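Local coordinates for cyclic nucleotide-binding protein (Ruegeria pomeroyi, PDB 3FX3), which probably binds DNA as a transcription regulator of the Crp type, pairing a cyclic nucleotide-binding domain with a C-terminal helix-turn-helix domain, at residues Glu217-Ala220 and Leu221-Tyr225; Ala159-Leu162 and Leu163-Asp167; Ala198-Arg201 and Leu202-Ala205; Lys191-Ser194 and Leu195-Phe199; Lys150-Thr153 and Gly154-Val158. All coordinates share one frame; numbering follows the deposited sequence.

Contact 1 (Glu217-Ala220 and Leu221-Tyr225); sequences EDIA and LLRDY
Asp218 and Leu221 meet with their side chains crossed at about a right angle, CB to CB 3.7 Å apart, where the chain turns into helix 219-227. With CG of Asp218 anti to its own backbone N (chi1 -168°), the carboxylate reaches forward to the amides of the first turn and caps it. OD1 accepts from two amides, Ala220 N and Leu221 N, the latter at 3.2 Å; both bonds are weak, the one from Ala220 N being strongly bent (126°). Asp218 also serves through its backbone, since Leu222 N donates to Asp218 O at 3.0 Å and starts the regular helical series, which runs on through Arg223 N to Ile219 O and Asp224 N to Ala220 O.

One turn along, Ile219 and Arg223 lie side by side and point the same way, Ile219 CG2 standing 4.1 Å from NH2 of Arg223, a van der Waals approach of a methyl, oblique to the guanidinium. Both side chains lean on Leu163 of helix 154-165, and Leu222 rests on Ala159 of the same helix, so this face of helix 219-227 packs against helix 154-165 within the Crp-like helix-turn-helix domain. Asp224 turns its carboxylate elsewhere, to the indole N-H of Trp234.

An aspartate ahead of the first turn sets negative charge against the positive end of the helix dipole, which would probably stabilise the helix start and help keep the carboxylate ionised.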
loop_
_atom_site.group_PDB
_atom_site.type_symbol
_atom_site.label_atom_id
_atom_site.label_comp_id
_atom_site.label_asym_id
_atom_site.label_seq_id
_atom_site.Cartn_x
_atom_site.Cartn_y
_atom_site.Cartn_z
ATOM N N GLU B 217 -20.970 -6.624 -19.969
ATOM C CA GLU B 217 -22.141 -5.990 -20.589
ATOM C C GLU B 217 -22.585 -4.753 -19.785
ATOM O O GLU B 217 -22.887 -3.713 -20.375
ATOM C CB GLU B 217 -23.281 -6.992 -20.834
ATOM C CG GLU B 217 -24.059 -7.454 -19.602
ATOM C CD GLU B 217 -25.119 -8.516 -19.938
ATOM O OE1 GLU B 217 -24.880 -9.344 -20.850
ATOM O OE2 GLU B 217 -26.195 -8.529 -19.283
ATOM N N ASP B 218 -22.541 -4.837 -18.452
ATOM C CA ASP B 218 -22.992 -3.734 -17.594
ATOM C C ASP B 218 -22.114 -3.545 -16.357
ATOM O O ASP B 218 -22.167 -4.330 -15.408
ATOM C CB ASP B 218 -24.451 -3.966 -17.181
ATOM C CG ASP B 218 -25.099 -2.736 -16.534
ATOM O OD1 ASP B 218 -24.423 -1.944 -15.839
ATOM O OD2 ASP B 218 -26.319 -2.581 -16.706
ATOM N N ILE B 219 -21.337 -2.466 -16.369
ATOM C CA ILE B 219 -20.454 -2.116 -15.265
ATOM C C ILE B 219 -21.196 -2.043 -13.938
ATOM O O ILE B 219 -20.686 -2.494 -12.919
ATOM C CB ILE B 219 -19.745 -0.745 -15.492
ATOM C CG1 ILE B 219 -18.822 -0.798 -16.720
ATOM C CG2 ILE B 219 -18.940 -0.313 -14.236
ATOM C CD1 ILE B 219 -17.902 0.423 -16.842
ATOM N N ALA B 220 -22.396 -1.471 -13.953
ATOM C CA ALA B 220 -23.173 -1.320 -12.738
ATOM C C ALA B 220 -23.557 -2.703 -12.195
ATOM O O ALA B 220 -23.362 -2.995 -11.014
ATOM C CB ALA B 220 -24.418 -0.451 -13.006
ATOM N N LEU B 221 -24.070 -3.561 -13.067
ATOM C CA LEU B 221 -24.367 -4.943 -12.696
ATOM C C LEU B 221 -23.140 -5.660 -12.095
ATOM O O LEU B 221 -23.261 -6.392 -11.111
ATOM C CB LEU B 221 -24.873 -5.700 -13.913
ATOM C CG LEU B 221 -25.436 -7.106 -13.695
ATOM C CD1 LEU B 221 -26.859 -7.054 -13.126
ATOM C CD2 LEU B 221 -25.424 -7.871 -15.013
ATOM N N LEU B 222 -21.959 -5.433 -12.668
ATOM C CA LEU B 222 -20.757 -6.110 -12.174
ATOM C C LEU B 222 -20.368 -5.569 -10.806
ATOM O O LEU B 222 -20.073 -6.340 -9.887
ATOM C CB LEU B 222 -19.593 -6.007 -13.171
ATOM C CG LEU B 222 -18.318 -6.798 -12.817
ATOM C CD1 LEU B 222 -18.621 -8.256 -12.489
ATOM C CD2 LEU B 222 -17.300 -6.718 -13.954
ATOM N N ARG B 223 -20.386 -4.244 -10.667
ATOM C CA ARG B 223 -20.165 -3.600 -9.359
ATOM C C ARG B 223 -21.146 -4.075 -8.282
ATOM O O ARG B 223 -20.788 -4.173 -7.113
ATOM C CB ARG B 223 -20.240 -2.077 -9.470
ATOM C CG ARG B 223 -19.781 -1.363 -8.197
ATOM C CD ARG B 223 -19.493 0.122 -8.420
ATOM N NE ARG B 223 -18.662 0.366 -9.605
ATOM C CZ ARG B 223 -17.332 0.190 -9.685
ATOM N NH1 ARG B 223 -16.618 -0.247 -8.636
ATOM N NH2 ARG B 223 -16.701 0.460 -10.842
ATOM N N ASP B 224 -22.380 -4.369 -8.673
ATOM C CA ASP B 224 -23.336 -4.895 -7.718
ATOM C C ASP B 224 -22.873 -6.248 -7.213
ATOM O O ASP B 224 -22.870 -6.493 -6.004
ATOM C CB ASP B 224 -24.737 -5.025 -8.312
ATOM C CG ASP B 224 -25.789 -5.164 -7.241
ATOM O OD1 ASP B 224 -25.897 -4.232 -6.409
ATOM O OD2 ASP B 224 -26.476 -6.203 -7.206
ATOM N N TYR B 225 -22.479 -7.114 -8.146
ATOM C CA TYR B 225 -21.916 -8.409 -7.796
ATOM C C TYR B 225 -20.768 -8.235 -6.810
ATOM O O TYR B 225 -20.732 -8.883 -5.771
ATOM C CB TYR B 225 -21.413 -9.160 -9.043
ATOM C CG TYR B 225 -21.067 -10.599 -8.740
ATOM C CD1 TYR B 225 -19.825 -10.954 -8.236
ATOM C CD2 TYR B 225 -22.005 -11.590 -8.903
ATOM C CE1 TYR B 225 -19.519 -12.275 -7.928
ATOM C CE2 TYR B 225 -21.712 -12.915 -8.611
ATOM C CZ TYR B 225 -20.471 -13.253 -8.122
ATOM O OH TYR B 225 -20.216 -14.574 -7.837
#

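Contact 2 (Ala159-Leu162 and Leu163-Asp167); sequences AEFL and LELCD
Phe161 and Leu165, one turn apart on helix 154-165, make the closest side-chain contact here: Leu165 CD1 lies 3.5 Å from CE2 of the ring and also reaches CZ. Leu165 CG sits over one ring face, 4.1 Å above the plane and displaced toward the rim, so the leucine covers an outer part of the ring and not its centre. The phenyl group extends with CG anti to the backbone N (chi1 174°), which carries it along the helix surface to meet the leucine. With an alanine here in place of Phe161, Leu165 CD1 would probably lose its aromatic partner and a gap would open beside Ile184, which the ring also touches.

Leu163 packs closely in another way, folding back on its own helix until CD1 is 3.3 Å from Ala159 O. That same oxygen accepts from Leu163 N at 2.8 Å. Helix 154-165 belongs to the Crp-like helix-turn-helix domain; Leu163 faces Ile219 and Arg223 of the last helix, while Leu162 and Leu165 turn to Val175 of strand 173-176. Cys166, the first residue to leave helical geometry, still donates from N to Leu162 O at 3.2 Å, and its SG forms the disulfide with Cys173.

The opposite character appears at the glutamates, where packing is sparse. Glu160 OE2 and Glu164 OE1 remain 6.0 Å apart, and Glu160 OE1 accepts from Gln152 NE2, while Glu164 is exposed.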
loop_
_atom_site.group_PDB
_atom_site.type_symbol
_atom_site.label_atom_id
_atom_site.label_comp_id
_atom_site.label_asym_id
_atom_site.label_seq_id
_atom_site.Cartn_x
_atom_site.Cartn_y
_atom_site.Cartn_z
ATOM N N ALA B 159 -14.134 -9.760 -10.260
ATOM C CA ALA B 159 -15.050 -8.680 -10.657
ATOM C C ALA B 159 -14.392 -7.325 -10.393
ATOM O O ALA B 159 -14.382 -6.436 -11.228
ATOM C CB ALA B 159 -16.373 -8.790 -9.877
ATOM N N GLU B 160 -13.821 -7.204 -9.213
ATOM C CA GLU B 160 -13.140 -5.990 -8.780
ATOM C C GLU B 160 -11.941 -5.641 -9.671
ATOM O O GLU B 160 -11.697 -4.474 -10.045
ATOM C CB GLU B 160 -12.675 -6.235 -7.343
ATOM C CG GLU B 160 -12.467 -5.032 -6.544
ATOM C CD GLU B 160 -13.775 -4.287 -6.195
ATOM O OE1 GLU B 160 -14.632 -4.822 -5.427
ATOM O OE2 GLU B 160 -13.896 -3.132 -6.672
ATOM N N PHE B 161 -11.164 -6.669 -9.989
ATOM C CA PHE B 161 -10.054 -6.519 -10.907
ATOM C C PHE B 161 -10.541 -6.025 -12.287
ATOM O O PHE B 161 -10.024 -5.071 -12.847
ATOM C CB PHE B 161 -9.291 -7.855 -10.984
ATOM C CG PHE B 161 -8.208 -7.873 -12.016
ATOM C CD1 PHE B 161 -6.959 -7.353 -11.723
ATOM C CD2 PHE B 161 -8.438 -8.405 -13.276
ATOM C CE1 PHE B 161 -5.948 -7.348 -12.674
ATOM C CE2 PHE B 161 -7.416 -8.423 -14.227
ATOM C CZ PHE B 161 -6.172 -7.882 -13.908
ATOM N N LEU B 162 -11.557 -6.661 -12.827
ATOM C CA LEU B 162 -12.119 -6.226 -14.091
ATOM C C LEU B 162 -12.635 -4.781 -14.024
ATOM O O LEU B 162 -12.381 -3.995 -14.928
ATOM C CB LEU B 162 -13.219 -7.189 -14.528
ATOM C CG LEU B 162 -12.729 -8.578 -14.953
ATOM C CD1 LEU B 162 -13.915 -9.484 -15.301
ATOM C CD2 LEU B 162 -11.763 -8.471 -16.166
ATOM N N LEU B 163 -13.318 -4.427 -12.936
ATOM C CA LEU B 163 -13.854 -3.071 -12.780
ATOM C C LEU B 163 -12.750 -2.023 -12.776
ATOM O O LEU B 163 -12.888 -0.959 -13.377
ATOM C CB LEU B 163 -14.672 -2.962 -11.497
ATOM C CG LEU B 163 -16.047 -3.656 -11.574
ATOM C CD1 LEU B 163 -16.519 -4.104 -10.184
ATOM C CD2 LEU B 163 -17.067 -2.740 -12.246
ATOM N N GLU B 164 -11.658 -2.318 -12.088
ATOM C CA GLU B 164 -10.531 -1.413 -12.079
ATOM C C GLU B 164 -9.929 -1.261 -13.492
ATOM O O GLU B 164 -9.525 -0.171 -13.855
ATOM C CB GLU B 164 -9.493 -1.902 -11.073
ATOM C CG GLU B 164 -8.309 -0.977 -10.895
ATOM C CD GLU B 164 -7.960 -0.715 -9.422
ATOM O OE1 GLU B 164 -8.484 -1.418 -8.507
ATOM O OE2 GLU B 164 -7.150 0.213 -9.195
ATOM N N LEU B 165 -9.890 -2.326 -14.292
ATOM C CA LEU B 165 -9.397 -2.217 -15.688
ATOM C C LEU B 165 -10.286 -1.351 -16.613
ATOM O O LEU B 165 -9.799 -0.771 -17.571
ATOM C CB LEU B 165 -9.210 -3.602 -16.334
ATOM C CG LEU B 165 -8.220 -4.608 -15.728
ATOM C CD1 LEU B 165 -8.212 -5.915 -16.556
ATOM C CD2 LEU B 165 -6.841 -4.011 -15.630
ATOM N N CYS B 166 -11.582 -1.265 -16.344
ATOM C CA CYS B 166 -12.470 -0.427 -17.171
ATOM C C CYS B 166 -12.398 1.048 -16.818
ATOM O O CYS B 166 -12.375 1.400 -15.638
ATOM C CB CYS B 166 -13.907 -0.881 -17.017
ATOM S SG CYS B 166 -14.200 -2.397 -17.871
ATOM N N ASP B 167 -12.399 1.909 -17.837
ATOM C CA ASP B 167 -12.350 3.373 -17.628
ATOM C C ASP B 167 -13.601 3.971 -17.002
ATOM O O ASP B 167 -13.513 4.803 -16.098
ATOM C CB ASP B 167 -12.135 4.102 -18.956
ATOM C CG ASP B 167 -10.694 4.075 -19.413
ATOM O OD1 ASP B 167 -9.781 4.023 -18.551
ATOM O OD2 ASP B 167 -10.480 4.112 -20.643
#

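Contact 3 (Ala198-Arg201 and Leu202-Ala205); sequences AFSR and LKAA
Ala198-Arg201 and Leu202-Ala205 are consecutive pieces of helix 192-203, and their hydrogen bonds record the helix running down. Leu202 N still donates to Ala198 O at 3.0 Å in the regular manner, with only a weak second bond to Phe199 O. The next amide divides itself: Lys203 N makes a weak bond to Phe199 O and a shorter one, 3.1 Å, to Ser200 O, three residues back. Ala204 N then donates to Arg201 O, again at a spacing of three. The donors of these two tighter turns stand above the acceptor carbonyl planes, by 59° for Lys203 N and 43° for Ala204 N, as against a tilt of 15° for Leu202 N.

Among the side chains, Leu202 tucks its CG to 3.3 Å from Ala198 O, with CG anti to the carbonyl carbon, a turn that also faces its methyls inward to Val158 and Tyr225. Lys203 runs the other way, extended beyond CG and laid along Ser200; its CG is 3.2 Å from Ser200 O and its CE is 4.1 Å from Ser200 CA. This strip and Arg201, bent at chi3, are exposed. Ala205 turns inward again, onto Leu222, Tyr225 and Trp234.

Buried small and apolar residues on one side and exposed polar ones on the other mark an amphipathic helix, and its position after helix 182-187 is consistent with the recognition helix of a Crp-type helix-turn-helix, here ending just before strand 207-209.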
loop_
_atom_site.group_PDB
_atom_site.type_symbol
_atom_site.label_atom_id
_atom_site.label_comp_id
_atom_site.label_asym_id
_atom_site.label_seq_id
_atom_site.Cartn_x
_atom_site.Cartn_y
_atom_site.Cartn_z
ATOM N N ALA B 198 -14.093 -18.542 -11.040
ATOM C CA ALA B 198 -14.529 -17.165 -10.855
ATOM C C ALA B 198 -15.145 -16.654 -12.145
ATOM O O ALA B 198 -16.238 -16.095 -12.122
ATOM C CB ALA B 198 -13.388 -16.243 -10.378
ATOM N N PHE B 199 -14.462 -16.859 -13.265
ATOM C CA PHE B 199 -15.002 -16.436 -14.558
ATOM C C PHE B 199 -16.350 -17.093 -14.830
ATOM O O PHE B 199 -17.259 -16.462 -15.382
ATOM C CB PHE B 199 -14.060 -16.793 -15.714
ATOM C CG PHE B 199 -12.839 -15.930 -15.820
ATOM C CD1 PHE B 199 -12.906 -14.562 -15.632
ATOM C CD2 PHE B 199 -11.634 -16.486 -16.182
ATOM C CE1 PHE B 199 -11.786 -13.776 -15.754
ATOM C CE2 PHE B 199 -10.498 -15.701 -16.322
ATOM C CZ PHE B 199 -10.579 -14.342 -16.094
ATOM N N SER B 200 -16.476 -18.361 -14.458
ATOM C CA SER B 200 -17.716 -19.080 -14.714
ATOM C C SER B 200 -18.868 -18.416 -13.952
ATOM O O SER B 200 -19.892 -18.058 -14.537
ATOM C CB SER B 200 -17.585 -20.533 -14.309
ATOM O OG SER B 200 -18.756 -21.220 -14.667
ATOM N N ARG B 201 -18.684 -18.231 -12.652
ATOM C CA ARG B 201 -19.653 -17.507 -11.849
ATOM C C ARG B 201 -20.027 -16.141 -12.439
ATOM O O ARG B 201 -21.194 -15.764 -12.419
ATOM C CB ARG B 201 -19.114 -17.306 -10.439
ATOM C CG ARG B 201 -19.154 -18.565 -9.607
ATOM C CD ARG B 201 -18.445 -18.358 -8.270
ATOM N NE ARG B 201 -19.189 -18.939 -7.155
ATOM C CZ ARG B 201 -19.383 -20.246 -6.969
ATOM N NH1 ARG B 201 -20.080 -20.661 -5.921
ATOM N NH2 ARG B 201 -18.888 -21.146 -7.827
ATOM N N LEU B 202 -19.045 -15.413 -12.970
ATOM C CA LEU B 202 -19.266 -14.028 -13.407
ATOM C C LEU B 202 -20.061 -13.938 -14.705
ATOM O O LEU B 202 -20.512 -12.850 -15.083
ATOM C CB LEU B 202 -17.943 -13.247 -13.516
ATOM C CG LEU B 202 -17.190 -12.966 -12.203
ATOM C CD1 LEU B 202 -15.877 -12.229 -12.461
ATOM C CD2 LEU B 202 -18.043 -12.190 -11.206
ATOM N N LYS B 203 -20.239 -15.071 -15.378
ATOM C CA LYS B 203 -21.203 -15.164 -16.476
ATOM C C LYS B 203 -22.544 -14.597 -15.995
ATOM O O LYS B 203 -23.144 -13.755 -16.663
ATOM C CB LYS B 203 -21.377 -16.612 -16.964
ATOM C CG LYS B 203 -20.118 -17.230 -17.618
ATOM C CD LYS B 203 -20.380 -18.661 -18.193
ATOM C CE LYS B 203 -19.067 -19.372 -18.610
ATOM N NZ LYS B 203 -19.254 -20.747 -19.221
ATOM N N ALA B 204 -22.982 -15.026 -14.816
ATOM C CA ALA B 204 -24.241 -14.540 -14.238
ATOM C C ALA B 204 -24.256 -13.011 -13.981
ATOM O O ALA B 204 -25.330 -12.431 -13.898
ATOM C CB ALA B 204 -24.564 -15.306 -12.956
ATOM N N ALA B 205 -23.080 -12.373 -13.861
ATOM C CA ALA B 205 -22.960 -10.907 -13.665
ATOM C C ALA B 205 -22.667 -10.120 -14.959
ATOM O O ALA B 205 -22.315 -8.938 -14.908
ATOM C CB ALA B 205 -21.885 -10.599 -12.609
#

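Contact 4 (Lys191-Ser194 and Leu195-Phe199); sequences KPES and LSRAF. With PO4 (phosphate ion), chain H.
Chi1 of -67° in Ser194 and -69° in Arg197 sets OG and CG, respectively, anti to the carbonyl carbon of each residue, and a bend at chi3 (-86°) folds the arginine back along the helix, bringing its guanidinium beside the serine hydroxyl. A phosphate ion, probably from the crystallisation liquor, lies at the edge of that guanidinium with its phosphorus in plane. Arg197 NE donates to phosphate O2 at 2.6 Å, and NH1 donates almost straight to O1 at 3.2 Å, a two-pronged grip. Ser194 OG lies 3.1 Å from the same O1.

One guanidinium face is laid over the helix backbone, with Glu193 O 3.8 Å above its plane. Glu193 runs alongside Arg197, yet their charged groups do not meet: CG of the glutamate makes the approach, 3.7 Å from NH2. Behind the side chains, Arg197 N bonds to Glu193 O at 3.0 Å. Farther round, a water bridges Pro192 O and Ser196 OG, while Leu195 faces inward onto Val158 and Ile184.

A phosphate gripped by Arg197, with the Ser194 hydroxyl close by, near the N-terminus of helix 192-203 is consistent with the DNA-facing surface of a Crp-like recognition helix, where backbone phosphates could be met similarly.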
loop_
_atom_site.group_PDB
_atom_site.type_symbol
_atom_site.label_atom_id
_atom_site.label_comp_id
_atom_site.label_asym_id
_atom_site.label_seq_id
_atom_site.Cartn_x
_atom_site.Cartn_y
_atom_site.Cartn_z
ATOM N N LYS B 191 -5.104 -19.921 -7.679
ATOM C CA LYS B 191 -4.846 -21.112 -8.518
ATOM C C LYS B 191 -5.568 -20.933 -9.863
ATOM O O LYS B 191 -6.646 -20.344 -9.904
ATOM C CB LYS B 191 -5.334 -22.398 -7.838
ATOM C CG LYS B 191 -4.596 -22.781 -6.535
ATOM C CD LYS B 191 -3.077 -22.955 -6.763
ATOM C CE LYS B 191 -2.384 -23.708 -5.605
ATOM N NZ LYS B 191 -0.908 -23.924 -5.881
ATOM N N PRO B 192 -4.962 -21.395 -10.966
ATOM C CA PRO B 192 -5.579 -21.369 -12.317
ATOM C C PRO B 192 -7.037 -21.788 -12.356
ATOM O O PRO B 192 -7.879 -21.113 -12.967
ATOM C CB PRO B 192 -4.730 -22.370 -13.096
ATOM C CG PRO B 192 -3.355 -22.239 -12.487
ATOM C CD PRO B 192 -3.542 -21.795 -11.036
ATOM N N GLU B 193 -7.343 -22.879 -11.675
ATOM C CA GLU B 193 -8.682 -23.426 -11.701
ATOM C C GLU B 193 -9.655 -22.560 -10.896
ATOM O O GLU B 193 -10.849 -22.474 -11.235
ATOM C CB GLU B 193 -8.680 -24.909 -11.259
ATOM C CG GLU B 193 -8.298 -25.217 -9.792
ATOM C CD GLU B 193 -6.770 -25.215 -9.486
ATOM O OE1 GLU B 193 -5.899 -24.921 -10.350
ATOM O OE2 GLU B 193 -6.452 -25.524 -8.316
ATOM N N SER B 194 -9.143 -21.905 -9.846
ATOM C CA SER B 194 -9.936 -20.935 -9.091
ATOM C C SER B 194 -10.308 -19.741 -9.952
ATOM O O SER B 194 -11.444 -19.286 -9.913
ATOM C CB SER B 194 -9.203 -20.442 -7.844
ATOM O OG SER B 194 -9.056 -21.477 -6.898
ATOM N N LEU B 195 -9.358 -19.236 -10.727
ATOM C CA LEU B 195 -9.658 -18.140 -11.658
ATOM C C LEU B 195 -10.748 -18.557 -12.644
ATOM O O LEU B 195 -11.636 -17.758 -12.966
ATOM C CB LEU B 195 -8.406 -17.679 -12.413
ATOM C CG LEU B 195 -8.596 -16.501 -13.368
ATOM C CD1 LEU B 195 -9.147 -15.309 -12.621
ATOM C CD2 LEU B 195 -7.311 -16.127 -14.083
ATOM N N SER B 196 -10.695 -19.806 -13.098
ATOM C CA SER B 196 -11.685 -20.314 -14.057
ATOM C C SER B 196 -13.093 -20.399 -13.482
ATOM O O SER B 196 -14.072 -20.034 -14.156
ATOM C CB SER B 196 -11.258 -21.680 -14.617
ATOM O OG SER B 196 -10.166 -21.489 -15.489
ATOM N N ARG B 197 -13.189 -20.904 -12.254
ATOM C CA ARG B 197 -14.457 -20.902 -11.530
ATOM C C ARG B 197 -14.978 -19.476 -11.393
ATOM O O ARG B 197 -16.162 -19.226 -11.619
ATOM C CB ARG B 197 -14.300 -21.482 -10.125
ATOM C CG ARG B 197 -14.013 -22.978 -10.081
ATOM C CD ARG B 197 -14.294 -23.579 -8.673
ATOM N NE ARG B 197 -13.150 -23.457 -7.750
ATOM C CZ ARG B 197 -12.037 -24.206 -7.789
ATOM N NH1 ARG B 197 -11.074 -23.991 -6.888
ATOM N NH2 ARG B 197 -11.866 -25.156 -8.721
ATOM N N ALA B 198 -14.093 -18.542 -11.040
ATOM C CA ALA B 198 -14.529 -17.165 -10.855
ATOM C C ALA B 198 -15.145 -16.654 -12.145
ATOM O O ALA B 198 -16.238 -16.095 -12.122
ATOM C CB ALA B 198 -13.388 -16.243 -10.378
ATOM N N PHE B 199 -14.462 -16.859 -13.265
ATOM C CA PHE B 199 -15.002 -16.436 -14.558
ATOM C C PHE B 199 -16.350 -17.093 -14.830
ATOM O O PHE B 199 -17.259 -16.462 -15.382
ATOM C CB PHE B 199 -14.060 -16.793 -15.714
ATOM C CG PHE B 199 -12.839 -15.930 -15.820
ATOM C CD1 PHE B 199 -12.906 -14.562 -15.632
ATOM C CD2 PHE B 199 -11.634 -16.486 -16.182
ATOM C CE1 PHE B 199 -11.786 -13.776 -15.754
ATOM C CE2 PHE B 199 -10.498 -15.701 -16.322
ATOM C CZ PHE B 199 -10.579 -14.342 -16.094
HETATM P P PO4 H . -12.698 -20.951 -4.993
HETATM O O1 PO4 H . -11.332 -21.579 -4.810
HETATM O O2 PO4 H . -13.618 -21.976 -5.609
HETATM O O3 PO4 H . -12.651 -19.750 -5.920
HETATM O O4 PO4 H . -13.250 -20.528 -3.650
HETATM O O HOH W 1 -8.013 -19.744 -15.737
#

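Contact 5 (Lys150-Thr153 and Gly154-Val158); sequences KAQT and GAQRV
This is a helix N-cap, where the loop Lys150-Thr153 after the long helix 125-147 enters helix 154-165. Thr153 and Gln156 form a capping box: Gln156 N donates to Thr153 OG1 at 3.3 Å, and Thr153 N returns a bond to Gln156 OE1 at 2.9 Å. The returning N-H is nearly straight (168°) and meets a lone pair of OE1 in the plane of the side-chain carbonyl. OG1 is placed for this by chi1 of 69°, which sets it between the backbone N and the carbonyl carbon. Gln156 NE2 reaches on to Ser228 O and Tyr225 O, so a leucine here, unable to pair with Thr153 N, would probably leave that amide without its mate and break the link to the C-terminal residues.

Gln152 lies obliquely across Gln156, CB to CB 3.8 Å. Beyond it, Lys150 crosses Arg157 at about a right angle, with NZ 3.9 Å from NE. Between them a water accepts from both, 2.6 Å from Lys150 NZ and at the guanidinium edge of Arg157.

The two like charges are thus probably screened by the water and by carbonyls: Leu149 O of the second subunit takes Lys150 NZ, and Leu188 O takes Arg157 NH2.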
loop_
_atom_site.group_PDB
_atom_site.type_symbol
_atom_site.label_atom_id
_atom_site.label_comp_id
_atom_site.label_asym_id
_atom_site.label_seq_id
_atom_site.Cartn_x
_atom_site.Cartn_y
_atom_site.Cartn_z
ATOM N N LYS B 150 -10.976 -8.565 4.983
ATOM C CA LYS B 150 -11.476 -8.837 3.645
ATOM C C LYS B 150 -12.511 -9.963 3.670
ATOM O O LYS B 150 -12.275 -11.024 4.243
ATOM C CB LYS B 150 -10.338 -9.256 2.741
ATOM C CG LYS B 150 -10.721 -9.403 1.268
ATOM C CD LYS B 150 -9.948 -8.452 0.385
ATOM C CE LYS B 150 -10.260 -8.640 -1.083
ATOM N NZ LYS B 150 -9.018 -8.425 -1.896
ATOM N N ALA B 151 -13.649 -9.717 3.029
ATOM C CA ALA B 151 -14.748 -10.687 2.951
ATOM C C ALA B 151 -15.093 -11.106 1.511
ATOM O O ALA B 151 -15.820 -12.070 1.313
ATOM C CB ALA B 151 -15.997 -10.104 3.640
ATOM N N GLN B 152 -14.605 -10.388 0.507
ATOM C CA GLN B 152 -14.914 -10.737 -0.880
ATOM C C GLN B 152 -14.517 -12.178 -1.257
ATOM O O GLN B 152 -13.456 -12.654 -0.873
ATOM C CB GLN B 152 -14.272 -9.734 -1.851
ATOM C CG GLN B 152 -15.058 -8.423 -1.904
ATOM C CD GLN B 152 -14.465 -7.382 -2.860
ATOM O OE1 GLN B 152 -13.232 -7.255 -3.008
ATOM N NE2 GLN B 152 -15.348 -6.618 -3.505
ATOM N N THR B 153 -15.397 -12.862 -1.992
ATOM C CA THR B 153 -15.074 -14.178 -2.545
ATOM C C THR B 153 -14.142 -14.079 -3.765
ATOM O O THR B 153 -13.944 -12.998 -4.340
ATOM C CB THR B 153 -16.341 -14.933 -3.026
ATOM O OG1 THR B 153 -16.870 -14.268 -4.185
ATOM C CG2 THR B 153 -17.397 -15.030 -1.891
ATOM N N GLY B 154 -13.588 -15.218 -4.175
ATOM C CA GLY B 154 -12.787 -15.253 -5.384
ATOM C C GLY B 154 -13.444 -14.557 -6.569
ATOM O O GLY B 154 -12.822 -13.721 -7.234
ATOM N N ALA B 155 -14.689 -14.922 -6.863
ATOM C CA ALA B 155 -15.388 -14.336 -7.995
ATOM C C ALA B 155 -15.457 -12.827 -7.823
ATOM O O ALA B 155 -15.267 -12.074 -8.794
ATOM C CB ALA B 155 -16.819 -14.943 -8.153
ATOM N N GLN B 156 -15.734 -12.381 -6.592
ATOM C CA GLN B 156 -15.861 -10.953 -6.311
ATOM C C GLN B 156 -14.544 -10.239 -6.548
ATOM O O GLN B 156 -14.521 -9.126 -7.071
ATOM C CB GLN B 156 -16.364 -10.694 -4.881
ATOM C CG GLN B 156 -17.855 -11.003 -4.725
ATOM C CD GLN B 156 -18.366 -10.813 -3.319
ATOM O OE1 GLN B 156 -17.827 -11.381 -2.375
ATOM N NE2 GLN B 156 -19.432 -10.026 -3.174
ATOM N N ARG B 157 -13.445 -10.882 -6.174
ATOM C CA ARG B 157 -12.132 -10.265 -6.371
ATOM C C ARG B 157 -11.819 -10.088 -7.840
ATOM O O ARG B 157 -11.238 -9.094 -8.211
ATOM C CB ARG B 157 -11.040 -11.061 -5.675
ATOM C CG ARG B 157 -11.144 -11.026 -4.125
ATOM C CD ARG B 157 -10.205 -12.073 -3.516
ATOM N NE ARG B 157 -8.864 -11.722 -3.893
ATOM C CZ ARG B 157 -7.900 -12.537 -4.289
ATOM N NH1 ARG B 157 -8.036 -13.849 -4.352
ATOM N NH2 ARG B 157 -6.758 -11.987 -4.596
ATOM N N VAL B 158 -12.249 -11.029 -8.678
ATOM C CA VAL B 158 -12.006 -10.928 -10.125
ATOM C C VAL B 158 -12.881 -9.827 -10.727
ATOM O O VAL B 158 -12.419 -9.044 -11.584
ATOM C CB VAL B 158 -12.247 -12.281 -10.824
ATOM C CG1 VAL B 158 -12.164 -12.148 -12.362
ATOM C CG2 VAL B 158 -11.247 -13.300 -10.297
HETATM O O HOH W 2 -8.057 -9.010 -4.266
#

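In the fold
All five contacts are local, at starts, middles and ends of three helices that pack into one helix-turn-helix domain. Contacts 3 and 4 share helix 192-203, and contacts 2 and 5 share helix 154-165. Contact 2, whose centre lies about 11 Å from the centre of the chain, has the most buried residues; contacts 3 and 4 are half exposed. Contacts 1 and 5 are both N-caps, one by a carboxylate, the other by a hydroxyl and a glutamine, joined where Tyr225 O meets Gln156 NE2. Apolar chemistry prevails where contact 1 meets contact 2, whereas contact 4 grips an anion and contact 5 reaches the second subunit.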